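Local coordinates for protein putative esterase (Sulfolobus solfataricus P2, PDB 2RAU) that is a putative esterase of the alpha/beta-hydrolase clan, probably with lipase activity, and binds calcium, at residues A[135-140]-A[144-149]. Residues are numbered along the deposited sequence; the frame is centred on the assembly and turned at random.
Sequences SFIKRD and ERIYLA. With CA (calcium ion), chain C; EDO (1,2-ethanediol), chain E.
NZ of K138 meets three acceptors: it gives a weak hydrogen bond to the backbone O of E144 at 2.9 Å, and its stronger partners are D169, through a salt bridge, and the carbonyl of N168. The lysine chain is extended beyond CG and runs alongside the E144 carbonyl, whose O also lies 3.1 Å from CE of K138. Shortened to an alanine here, the side chain would probably cost D169 this salt bridge and leave the E144 carbonyl without its weak bond. While its carbonyl faces the lysine, the E144 chain starts away from the helix and is folded by its chi2 of 56°, which brings the carboxylate to a calcium ion. E144 OE2 binds the calcium at 2.2 Å; OE1 is farther and less securely placed. The G142 carbonyl, two waters and an ethanediol, probably from the crystallisation liquor, complete the observed ligands. Deeper in, I137 and I146 cross at about a right angle and meet through their CG2 methyls, 3.8 Å apart. The contact lies where the chain passes from helix 123-141 into parallel strand 146-151 of the alpha/beta-hydrolase sheet, with I137 and I146 both resting on A52 of strand 52-56 and I146 also touching I170 of strand 170-176.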
loop_
_atom_site.group_PDB
_atom_site.type_symbol
_atom_site.label_atom_id
_atom_site.label_comp_id
_atom_site.label_asym_id
_atom_site.label_seq_id
_atom_site.Cartn_x
_atom_site.Cartn_y
_atom_site.Cartn_z
ATOM N N SER A 135 -15.627 -6.316 -7.930
ATOM C CA SER A 135 -16.787 -7.119 -8.304
ATOM C C SER A 135 -17.078 -8.174 -7.224
ATOM O O SER A 135 -18.226 -8.389 -6.824
ATOM C CB SER A 135 -16.543 -7.778 -9.659
ATOM O OG SER A 135 -16.384 -6.800 -10.675
ATOM N N PHE A 136 -16.031 -8.840 -6.752
ATOM C CA PHE A 136 -16.162 -9.834 -5.693
ATOM C C PHE A 136 -16.702 -9.206 -4.395
ATOM O O PHE A 136 -17.586 -9.774 -3.686
ATOM C CB PHE A 136 -14.793 -10.453 -5.400
ATOM C CG PHE A 136 -14.820 -11.515 -4.334
ATOM C CD1 PHE A 136 -14.678 -11.185 -2.995
ATOM C CD2 PHE A 136 -15.071 -12.821 -4.664
ATOM C CE1 PHE A 136 -14.748 -12.163 -2.001
ATOM C CE2 PHE A 136 -15.139 -13.792 -3.669
ATOM C CZ PHE A 136 -14.963 -13.453 -2.351
ATOM N N ILE A 137 -16.125 -8.056 -4.046
ATOM C CA ILE A 137 -16.532 -7.323 -2.845
ATOM C C ILE A 137 -17.997 -6.949 -2.857
ATOM O O ILE A 137 -18.660 -6.996 -1.822
ATOM C CB ILE A 137 -15.663 -6.052 -2.666
ATOM C CG1 ILE A 137 -14.239 -6.449 -2.287
ATOM C CG2 ILE A 137 -16.212 -5.131 -1.582
ATOM C CD1 ILE A 137 -13.279 -5.247 -2.113
ATOM N N LYS A 138 -18.490 -6.502 -4.004
ATOM C CA LYS A 138 -19.885 -6.105 -4.107
ATOM C C LYS A 138 -20.808 -7.256 -3.726
ATOM O O LYS A 138 -21.793 -7.066 -2.994
ATOM C CB LYS A 138 -20.210 -5.605 -5.511
ATOM C CG LYS A 138 -19.570 -4.308 -5.907
ATOM C CD LYS A 138 -20.202 -3.871 -7.232
ATOM C CE LYS A 138 -19.624 -2.602 -7.707
ATOM N NZ LYS A 138 -20.529 -1.956 -8.684
ATOM N N ARG A 139 -20.497 -8.449 -4.225
ATOM C CA ARG A 139 -21.268 -9.617 -3.917
ATOM C C ARG A 139 -21.050 -10.095 -2.478
ATOM O O ARG A 139 -22.017 -10.460 -1.786
ATOM C CB ARG A 139 -20.952 -10.746 -4.906
ATOM C CG ARG A 139 -21.886 -11.924 -4.723
ATOM C CD ARG A 139 -21.647 -13.014 -5.727
ATOM N NE ARG A 139 -22.731 -13.989 -5.656
ATOM C CZ ARG A 139 -22.587 -15.300 -5.811
ATOM N NH1 ARG A 139 -21.384 -15.841 -5.981
ATOM N NH2 ARG A 139 -23.638 -16.084 -5.741
ATOM N N ASP A 140 -19.805 -10.143 -2.038
ATOM C CA ASP A 140 -19.519 -10.548 -0.675
ATOM C C ASP A 140 -20.126 -9.638 0.432
ATOM O O ASP A 140 -20.650 -10.132 1.415
ATOM C CB ASP A 140 -18.022 -10.613 -0.475
ATOM C CG ASP A 140 -17.636 -11.214 0.875
ATOM O OD1 ASP A 140 -17.877 -12.422 1.033
ATOM O OD2 ASP A 140 -17.117 -10.491 1.747
ATOM N N GLU A 144 -23.495 -1.932 -3.388
ATOM C CA GLU A 144 -23.454 -1.571 -4.831
ATOM C C GLU A 144 -22.219 -0.718 -5.145
ATOM O O GLU A 144 -21.634 -0.814 -6.213
ATOM C CB GLU A 144 -24.687 -0.808 -5.251
ATOM C CG GLU A 144 -25.882 -1.674 -5.460
ATOM C CD GLU A 144 -26.212 -2.492 -4.231
ATOM O OE1 GLU A 144 -26.637 -1.894 -3.244
ATOM O OE2 GLU A 144 -26.037 -3.727 -4.222
ATOM N N ARG A 145 -21.813 0.094 -4.180
ATOM C CA ARG A 145 -20.626 0.925 -4.334
ATOM C C ARG A 145 -19.823 0.823 -3.050
ATOM O O ARG A 145 -20.368 0.560 -1.979
ATOM C CB ARG A 145 -20.994 2.383 -4.616
ATOM C CG ARG A 145 -21.847 2.600 -5.874
ATOM C CD ARG A 145 -22.324 4.028 -5.951
ATOM N NE ARG A 145 -21.412 4.915 -6.665
ATOM C CZ ARG A 145 -21.468 6.246 -6.601
ATOM N NH1 ARG A 145 -22.362 6.853 -5.828
ATOM N NH2 ARG A 145 -20.629 6.980 -7.306
ATOM N N ILE A 146 -18.525 1.041 -3.167
ATOM C CA ILE A 146 -17.630 0.907 -2.022
ATOM C C ILE A 146 -16.804 2.173 -1.724
ATOM O O ILE A 146 -16.714 3.117 -2.530
ATOM C CB ILE A 146 -16.688 -0.315 -2.208
ATOM C CG1 ILE A 146 -15.649 -0.042 -3.293
ATOM C CG2 ILE A 146 -17.444 -1.658 -2.559
ATOM C CD1 ILE A 146 -14.628 -1.162 -3.420
ATOM N N TYR A 147 -16.227 2.173 -0.517
ATOM C CA TYR A 147 -15.228 3.144 -0.123
ATOM C C TYR A 147 -13.902 2.596 -0.599
ATOM O O TYR A 147 -13.581 1.434 -0.373
ATOM C CB TYR A 147 -15.210 3.356 1.377
ATOM C CG TYR A 147 -16.461 3.954 1.921
ATOM C CD1 TYR A 147 -16.786 5.259 1.643
ATOM C CD2 TYR A 147 -17.316 3.217 2.714
ATOM C CE1 TYR A 147 -17.921 5.817 2.127
ATOM C CE2 TYR A 147 -18.449 3.763 3.213
ATOM C CZ TYR A 147 -18.762 5.082 2.919
ATOM O OH TYR A 147 -19.909 5.674 3.418
ATOM N N LEU A 148 -13.143 3.434 -1.285
ATOM C CA LEU A 148 -11.867 3.016 -1.850
ATOM C C LEU A 148 -10.754 3.901 -1.267
ATOM O O LEU A 148 -10.759 5.125 -1.422
ATOM C CB LEU A 148 -11.874 3.163 -3.371
ATOM C CG LEU A 148 -10.633 2.675 -4.122
ATOM C CD1 LEU A 148 -10.460 1.204 -3.855
ATOM C CD2 LEU A 148 -10.760 2.966 -5.594
ATOM N N ALA A 149 -9.790 3.251 -0.635
ATOM C CA ALA A 149 -8.659 3.923 -0.011
ATOM C C ALA A 149 -7.424 3.474 -0.715
ATOM O O ALA A 149 -7.355 2.354 -1.258
ATOM C CB ALA A 149 -8.591 3.602 1.477
HETATM CA CA CA C . -26.896 -4.374 -2.309
HETATM C C1 EDO E . -26.756 -1.523 0.460
HETATM O O1 EDO E . -26.245 -0.345 -0.166
HETATM C C2 EDO E . -26.858 -2.437 -0.712
HETATM O O2 EDO E . -27.227 -3.788 -0.458
HETATM O O HOH W 1 -29.298 -3.735 -2.666
HETATM O O HOH W 2 -26.133 -6.578 -3.580
#